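Local atomic coordinates of heme-binding protein A (Haemophilus parasuis 29755, PDB entry 3TPA), a protein that probably binds glutathione as the periplasmic solute-binding component of an ABC transporter, apparently as a member of the Pasteurellaceae GbpA family. Residues 45-49 with 50-54; 109-112 with 113-116; 373-376 with 377-381. The protein carries 1 engineered substitution. One frame throughout, in Å; residues are numbered along the deposited sequence.

Contact 1 (45-49 with 50-54); sequences EFKAG and KIEVE
E45 and E54 face each other as an antiparallel hydrogen-bonded pair, E54 N giving to E45 O at 2.8 Å and E45 N to E54 O at 3.0 Å, and F46 and V53 follow as the non-hydrogen-bonded pair. K47 N then reaches E52 O at 2.8 Å, and a type II turn from K47 to K50 is closed by K50 N on K47 O. G49 takes the positive phi of that turn (73°). This is the beta hairpin that links strand 44-46, at the margin of a five-stranded antiparallel sheet, to strand 53-63. On one flank the K47 chain runs extended and bends only at its last torsion (chi4 -68°), which brings NZ to E54 OE1 at 3.1 Å. NZ approaches OE1 on the anti side, 31° out of the carboxylate plane, in a salt bridge. E52 OE1 lies beside K47 CD, and K47 thus passes between two acidic side chains. E54 OE2 accepts from water 2, which in turn takes the A48 N-H. The F46 ring turns its CD1 edge to I51 O, 3.1 Å away and in the ring plane, while V53 CG1 lies 4.1 Å from CD1. T155 of helix 153-156 and the ring of F502 also pack on F46.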
loop_
_atom_site.group_PDB
_atom_site.type_symbol
_atom_site.label_atom_id
_atom_site.label_comp_id
_atom_site.label_asym_id
_atom_site.label_seq_id
_atom_site.Cartn_x
_atom_site.Cartn_y
_atom_site.Cartn_z
ATOM N N GLU A 45 8.903 7.388 -10.923
ATOM C CA GLU A 45 8.359 6.034 -10.807
ATOM C C GLU A 45 9.182 5.231 -9.811
ATOM O O GLU A 45 10.367 5.478 -9.667
ATOM C CB GLU A 45 8.449 5.320 -12.160
ATOM C CG GLU A 45 7.949 6.126 -13.349
ATOM C CD GLU A 45 6.459 6.029 -13.515
ATOM O OE1 GLU A 45 5.958 6.337 -14.618
ATOM O OE2 GLU A 45 5.788 5.634 -12.539
ATOM N N PHE A 46 8.576 4.248 -9.150
ATOM C CA PHE A 46 9.345 3.393 -8.238
ATOM C C PHE A 46 10.292 2.487 -9.038
ATOM O O PHE A 46 9.884 1.882 -10.021
ATOM C CB PHE A 46 8.413 2.519 -7.392
ATOM C CG PHE A 46 7.581 3.291 -6.393
ATOM C CD1 PHE A 46 8.147 3.780 -5.235
ATOM C CD2 PHE A 46 6.228 3.490 -6.607
ATOM C CE1 PHE A 46 7.385 4.477 -4.322
ATOM C CE2 PHE A 46 5.458 4.180 -5.696
ATOM C CZ PHE A 46 6.039 4.672 -4.545
ATOM N N LYS A 47 11.553 2.402 -8.637
ATOM C CA LYS A 47 12.456 1.429 -9.247
ATOM C C LYS A 47 11.826 0.055 -9.059
ATOM O O LYS A 47 11.159 -0.175 -8.052
ATOM C CB LYS A 47 13.847 1.471 -8.593
ATOM C CG LYS A 47 14.666 2.718 -8.933
ATOM C CD LYS A 47 16.055 2.679 -8.296
ATOM C CE LYS A 47 16.956 3.786 -8.836
ATOM N NZ LYS A 47 17.320 3.585 -10.273
ATOM N N ALA A 48 12.012 -0.842 -10.031
ATOM C CA ALA A 48 11.411 -2.179 -9.975
ATOM C C ALA A 48 11.748 -2.910 -8.676
ATOM O O ALA A 48 12.908 -3.001 -8.285
ATOM C CB ALA A 48 11.842 -3.012 -11.177
ATOM N N GLY A 49 10.718 -3.405 -7.999
ATOM C CA GLY A 49 10.898 -4.166 -6.772
ATOM C C GLY A 49 11.292 -3.339 -5.561
ATOM O O GLY A 49 11.556 -3.879 -4.492
ATOM N N LYS A 50 11.316 -2.021 -5.718
ATOM C CA LYS A 50 11.856 -1.152 -4.685
ATOM C C LYS A 50 10.878 -0.038 -4.290
ATOM O O LYS A 50 9.900 0.214 -4.982
ATOM C CB LYS A 50 13.176 -0.539 -5.147
ATOM C CG LYS A 50 14.340 -1.515 -5.257
ATOM C CD LYS A 50 15.658 -0.734 -5.265
ATOM C CE LYS A 50 16.778 -1.470 -5.996
ATOM N NZ LYS A 50 17.926 -0.558 -6.321
ATOM N N ILE A 51 11.154 0.628 -3.175
ATOM C CA ILE A 51 10.325 1.745 -2.735
ATOM C C ILE A 51 10.972 3.095 -3.095
ATOM O O ILE A 51 10.342 4.147 -3.007
ATOM C CB ILE A 51 10.004 1.643 -1.219
ATOM C CG1 ILE A 51 9.168 0.389 -0.945
ATOM C CG2 ILE A 51 9.252 2.869 -0.737
ATOM C CD1 ILE A 51 9.035 0.060 0.533
ATOM N N GLU A 52 12.224 3.063 -3.527
ATOM C CA GLU A 52 12.875 4.278 -4.000
ATOM C C GLU A 52 12.455 4.638 -5.439
ATOM O O GLU A 52 12.114 3.751 -6.252
ATOM C CB GLU A 52 14.393 4.155 -3.885
ATOM C CG GLU A 52 15.030 3.071 -4.709
ATOM C CD GLU A 52 16.548 3.069 -4.570
ATOM O OE1 GLU A 52 17.248 3.241 -5.593
ATOM O OE2 GLU A 52 17.040 2.908 -3.434
ATOM N N VAL A 53 12.472 5.937 -5.738
ATOM C CA VAL A 53 11.972 6.433 -7.021
ATOM C C VAL A 53 13.113 6.719 -8.004
ATOM O O VAL A 53 14.261 6.855 -7.603
ATOM C CB VAL A 53 11.073 7.696 -6.839
ATOM C CG1 VAL A 53 9.897 7.390 -5.898
ATOM C CG2 VAL A 53 11.873 8.881 -6.308
ATOM N N GLU A 54 12.783 6.802 -9.289
ATOM C CA GLU A 54 13.740 7.187 -10.323
ATOM C C GLU A 54 12.970 8.073 -11.293
ATOM O O GLU A 54 11.756 8.156 -11.182
ATOM C CB GLU A 54 14.293 5.949 -11.051
ATOM C CG GLU A 54 13.240 5.195 -11.848
ATOM C CD GLU A 54 13.747 3.868 -12.382
ATOM O OE1 GLU A 54 14.971 3.627 -12.338
ATOM O OE2 GLU A 54 12.925 3.062 -12.843
HETATM O O HOH W 1 10.593 2.493 -12.696
HETATM O O HOH W 2 13.235 0.202 -12.371
#

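Contact 2 (109-112 with 113-116); sequences HPYH and NVSA
Y111 and V114 meet across a type I turn, the valine methyl CG2 lying 3.7 Å from ring atom CD2 as the two side chains slant past one another. V114 CG1 also nears the ring, 3.8 Å from CD2. With CG1 anti to the backbone N (chi1 166°), both methyl branches approach the CD2 side of the tyrosine. The turn closes through V114 N and Y111 O at 3.2 Å, with the N-H standing well above the carbonyl plane, 73° out of it. Water 3 bridges the turn, giving to P110 O and accepting from N113 N at 2.8 Å. One step back, Y111 N lies at the edge of the H109 imidazole, nearly in its plane, and reaches ND1 at 3.1 Å in a nearly straight bond (168°), and H112 N bonds to H109 O, closing the preceding turn. Farther out, R103 NE also bonds Y111 O, while R103 O accepts from H112 ND1, tying the loop to helix 94-105. Y111 OH bonds A170 O of helix 167-175, and its ring meets F99 edge-to-face. Two overlapping type I turns, H109 to H112 and Y111 to V114, thus shape the loop between helices 94-105 and 120-124.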
loop_
_atom_site.group_PDB
_atom_site.type_symbol
_atom_site.label_atom_id
_atom_site.label_comp_id
_atom_site.label_asym_id
_atom_site.label_seq_id
_atom_site.Cartn_x
_atom_site.Cartn_y
_atom_site.Cartn_z
ATOM N N HIS A 109 -12.627 22.823 -10.198
ATOM C CA HIS A 109 -12.098 22.389 -11.483
ATOM C C HIS A 109 -13.222 21.745 -12.264
ATOM O O HIS A 109 -14.019 21.017 -11.683
ATOM C CB HIS A 109 -10.940 21.400 -11.279
ATOM C CG HIS A 109 -10.090 21.213 -12.497
ATOM N ND1 HIS A 109 -10.494 20.450 -13.575
ATOM C CD2 HIS A 109 -8.873 21.707 -12.818
ATOM C CE1 HIS A 109 -9.557 20.481 -14.504
ATOM N NE2 HIS A 109 -8.561 21.239 -14.072
ATOM N N PRO A 110 -13.328 22.054 -13.573
ATOM C CA PRO A 110 -14.374 21.493 -14.429
ATOM C C PRO A 110 -14.401 19.958 -14.456
ATOM O O PRO A 110 -15.464 19.382 -14.688
ATOM C CB PRO A 110 -14.009 22.032 -15.818
ATOM C CG PRO A 110 -13.279 23.302 -15.553
ATOM C CD PRO A 110 -12.511 23.055 -14.284
ATOM N N TYR A 111 -13.268 19.296 -14.251
ATOM C CA TYR A 111 -13.281 17.826 -14.282
ATOM C C TYR A 111 -13.418 17.208 -12.887
ATOM O O TYR A 111 -13.465 15.987 -12.753
ATOM C CB TYR A 111 -12.041 17.268 -15.006
ATOM C CG TYR A 111 -12.266 16.918 -16.465
ATOM C CD1 TYR A 111 -12.166 17.886 -17.468
ATOM C CD2 TYR A 111 -12.598 15.613 -16.842
ATOM C CE1 TYR A 111 -12.375 17.553 -18.804
ATOM C CE2 TYR A 111 -12.798 15.275 -18.166
ATOM C CZ TYR A 111 -12.695 16.243 -19.140
ATOM O OH TYR A 111 -12.903 15.885 -20.450
ATOM N N HIS A 112 -13.509 18.050 -11.860
ATOM C CA HIS A 112 -13.522 17.568 -10.472
ATOM C C HIS A 112 -14.682 16.612 -10.161
ATOM O O HIS A 112 -14.525 15.695 -9.360
ATOM C CB HIS A 112 -13.533 18.742 -9.481
ATOM C CG HIS A 112 -13.336 18.331 -8.050
ATOM N ND1 HIS A 112 -12.088 18.132 -7.502
ATOM C CD2 HIS A 112 -14.230 18.086 -7.063
ATOM C CE1 HIS A 112 -12.217 17.785 -6.230
ATOM N NE2 HIS A 112 -13.502 17.748 -5.939
ATOM N N ASN A 113 -15.839 16.841 -10.782
ATOM C CA ASN A 113 -17.029 15.999 -10.575
ATOM C C ASN A 113 -17.394 15.169 -11.783
ATOM O O ASN A 113 -18.459 14.564 -11.840
ATOM C CB ASN A 113 -18.236 16.851 -10.196
ATOM C CG ASN A 113 -18.093 17.469 -8.838
ATOM O OD1 ASN A 113 -17.692 16.801 -7.886
ATOM N ND2 ASN A 113 -18.402 18.756 -8.736
ATOM N N VAL A 114 -16.517 15.161 -12.769
ATOM C CA VAL A 114 -16.732 14.316 -13.917
ATOM C C VAL A 114 -16.642 12.872 -13.426
ATOM O O VAL A 114 -15.805 12.545 -12.584
ATOM C CB VAL A 114 -15.731 14.641 -15.037
ATOM C CG1 VAL A 114 -15.715 13.558 -16.081
ATOM C CG2 VAL A 114 -16.093 15.977 -15.667
ATOM N N SER A 115 -17.557 12.042 -13.912
ATOM C CA SER A 115 -17.670 10.655 -13.476
ATOM C C SER A 115 -18.068 10.537 -12.018
ATOM O O SER A 115 -17.898 9.484 -11.412
ATOM C CB SER A 115 -16.360 9.903 -13.717
ATOM O OG SER A 115 -16.136 9.718 -15.106
ATOM N N ALA A 116 -18.603 11.612 -11.448
ATOM C CA ALA A 116 -18.986 11.568 -10.046
ATOM C C ALA A 116 -17.781 11.075 -9.265
ATOM O O ALA A 116 -17.908 10.341 -8.285
ATOM C CB ALA A 116 -20.178 10.632 -9.850
HETATM O O HOH W 3 -16.775 18.837 -12.541
#

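Contact 3 (373-376 with 377-381); sequences EIIQ and ADWAK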
loop_
_atom_site.group_PDB
_atom_site.type_symbol
_atom_site.label_atom_id
_atom_site.label_comp_id
_atom_site.label_asym_id
_atom_site.label_seq_id
_atom_site.Cartn_x
_atom_site.Cartn_y
_atom_site.Cartn_z
ATOM N N GLU A 373 -8.250 -16.206 19.658
ATOM C CA GLU A 373 -8.416 -17.412 20.476
ATOM C C GLU A 373 -7.089 -17.898 21.042
ATOM O O GLU A 373 -7.001 -18.298 22.205
ATOM C CB GLU A 373 -9.076 -18.535 19.657
ATOM C CG GLU A 373 -10.562 -18.357 19.474
ATOM C CD GLU A 373 -11.150 -19.314 18.456
ATOM O OE1 GLU A 373 -10.385 -20.098 17.851
ATOM O OE2 GLU A 373 -12.382 -19.272 18.249
ATOM N N ILE A 374 -6.055 -17.874 20.212
ATOM C CA ILE A 374 -4.730 -18.341 20.634
ATOM C C ILE A 374 -4.217 -17.465 21.764
ATOM O O ILE A 374 -3.735 -17.941 22.804
ATOM C CB ILE A 374 -3.730 -18.301 19.458
ATOM C CG1 ILE A 374 -4.051 -19.415 18.459
ATOM C CG2 ILE A 374 -2.280 -18.431 19.954
ATOM C CD1 ILE A 374 -3.399 -19.223 17.136
ATOM N N ILE A 375 -4.345 -16.164 21.566
ATOM C CA ILE A 375 -3.913 -15.205 22.577
ATOM C C ILE A 375 -4.714 -15.359 23.865
ATOM O O ILE A 375 -4.147 -15.396 24.941
ATOM C CB ILE A 375 -4.006 -13.774 22.037
ATOM C CG1 ILE A 375 -2.801 -13.501 21.142
ATOM C CG2 ILE A 375 -4.027 -12.777 23.161
ATOM C CD1 ILE A 375 -3.175 -12.909 19.815
ATOM N N GLN A 376 -6.033 -15.472 23.744
ATOM C CA GLN A 376 -6.887 -15.697 24.909
ATOM C C GLN A 376 -6.407 -16.884 25.773
ATOM O O GLN A 376 -6.374 -16.784 27.001
ATOM C CB GLN A 376 -8.338 -15.917 24.473
ATOM C CG GLN A 376 -9.288 -16.307 25.597
ATOM C CD GLN A 376 -10.690 -16.608 25.077
ATOM O OE1 GLN A 376 -10.858 -17.371 24.130
ATOM N NE2 GLN A 376 -11.696 -15.993 25.681
ATOM N N ALA A 377 -6.031 -17.989 25.129
ATOM C CA ALA A 377 -5.619 -19.210 25.847
ATOM C C ALA A 377 -4.306 -19.049 26.594
ATOM O O ALA A 377 -4.156 -19.552 27.713
ATOM C CB ALA A 377 -5.525 -20.412 24.888
ATOM N N ASP A 378 -3.344 -18.371 25.976
ATOM C CA ASP A 378 -2.068 -18.106 26.643
ATOM C C ASP A 378 -2.235 -17.053 27.730
ATOM O O ASP A 378 -1.731 -17.209 28.842
ATOM C CB ASP A 378 -0.987 -17.694 25.640
ATOM C CG ASP A 378 -0.497 -18.867 24.807
ATOM O OD1 ASP A 378 -0.449 -19.984 25.360
ATOM O OD2 ASP A 378 -0.169 -18.684 23.612
ATOM N N TRP A 379 -2.949 -15.979 27.424
ATOM C CA TRP A 379 -3.167 -14.958 28.437
ATOM C C TRP A 379 -3.832 -15.556 29.689
ATOM O O TRP A 379 -3.489 -15.194 30.812
ATOM C CB TRP A 379 -3.971 -13.779 27.880
ATOM C CG TRP A 379 -3.178 -12.850 26.958
ATOM C CD1 TRP A 379 -1.906 -13.033 26.489
ATOM C CD2 TRP A 379 -3.620 -11.596 26.422
ATOM N NE1 TRP A 379 -1.541 -11.988 25.675
ATOM C CE2 TRP A 379 -2.574 -11.090 25.617
ATOM C CE3 TRP A 379 -4.807 -10.862 26.529
ATOM C CZ2 TRP A 379 -2.670 -9.875 24.937
ATOM C CZ3 TRP A 379 -4.911 -9.662 25.842
ATOM C CH2 TRP A 379 -3.843 -9.177 25.061
ATOM N N ALA A 380 -4.771 -16.477 29.495
ATOM C CA ALA A 380 -5.466 -17.114 30.622
ATOM C C ALA A 380 -4.497 -17.818 31.564
ATOM O O ALA A 380 -4.650 -17.764 32.788
ATOM C CB ALA A 380 -6.516 -18.099 30.123
ATOM N N LYS A 381 -3.498 -18.472 30.980
ATOM C CA LYS A 381 -2.480 -19.176 31.752
ATOM C C LYS A 381 -1.663 -18.266 32.671
ATOM O O LYS A 381 -1.031 -18.744 33.601
ATOM C CB LYS A 381 -1.533 -19.945 30.832
ATOM C CG LYS A 381 -2.184 -21.086 30.069
ATOM C CD LYS A 381 -1.137 -21.828 29.249
ATOM C CE LYS A 381 -1.554 -21.966 27.796
ATOM N NZ LYS A 381 -0.452 -22.477 26.934
#
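I375 and W379, one helical turn apart, make the main side-chain contact: methyl CG2 sits over one face of the indole, 3.5 Å from the centroid of the five-membered ring and 18° off its normal, a CH-pi contact. The methyl is nearest CE2, at 3.3 Å. The two side chains lie side by side and point the same way; CG2 trans to the backbone N of I375 directs this branch along the helix to the ring. Four backbone bonds run from N-H of residue i+4 to the carbonyl of residue i, and A377 N also bonds I374 O weakly. W379 N to I375 O is the shortest and straightest, 2.8 Å and 170°; A377 N to E373 O, D378 N to I374 O and A380 N to Q376 O flank it. Among charges, K381 NZ reaches back to D378 OD1 at 2.9 Å, nearly in line with the C-O bond, in a salt bridge three residues apart along the chain. Polar ends also pin the helix: W379 NE1 bonds L292 O, and Q376 NE2 bonds A386 O of strand 384-389. I375 and W379 both rest on I355, so they form part of the side of helix 368-381 that packs on the sheet, in a beta-alpha-beta unit between strands 351-356 and 384-389.

Overall arrangement
The three contacts follow one another along the chain and none touches another. Contact 1, a surface hairpin, has its centre about 14 Å from that of the chain; contact 2, in the loop between helices 94-105 and 120-124, is about 31 Å from contact 1, centre to centre. Contact 3 lies across the chain's centre from both, about 42 Å from contact 1 and 52 Å from contact 2 between centres. Contact 1 belongs to the antiparallel sheet of strands 44-46 and 53-63, whereas contact 3 lies on a helix packed against a mixed sheet that includes strands 351-356 and 384-389. This separation is consistent with the elongated, multi-lobed architecture of family 5 solute-binding proteins.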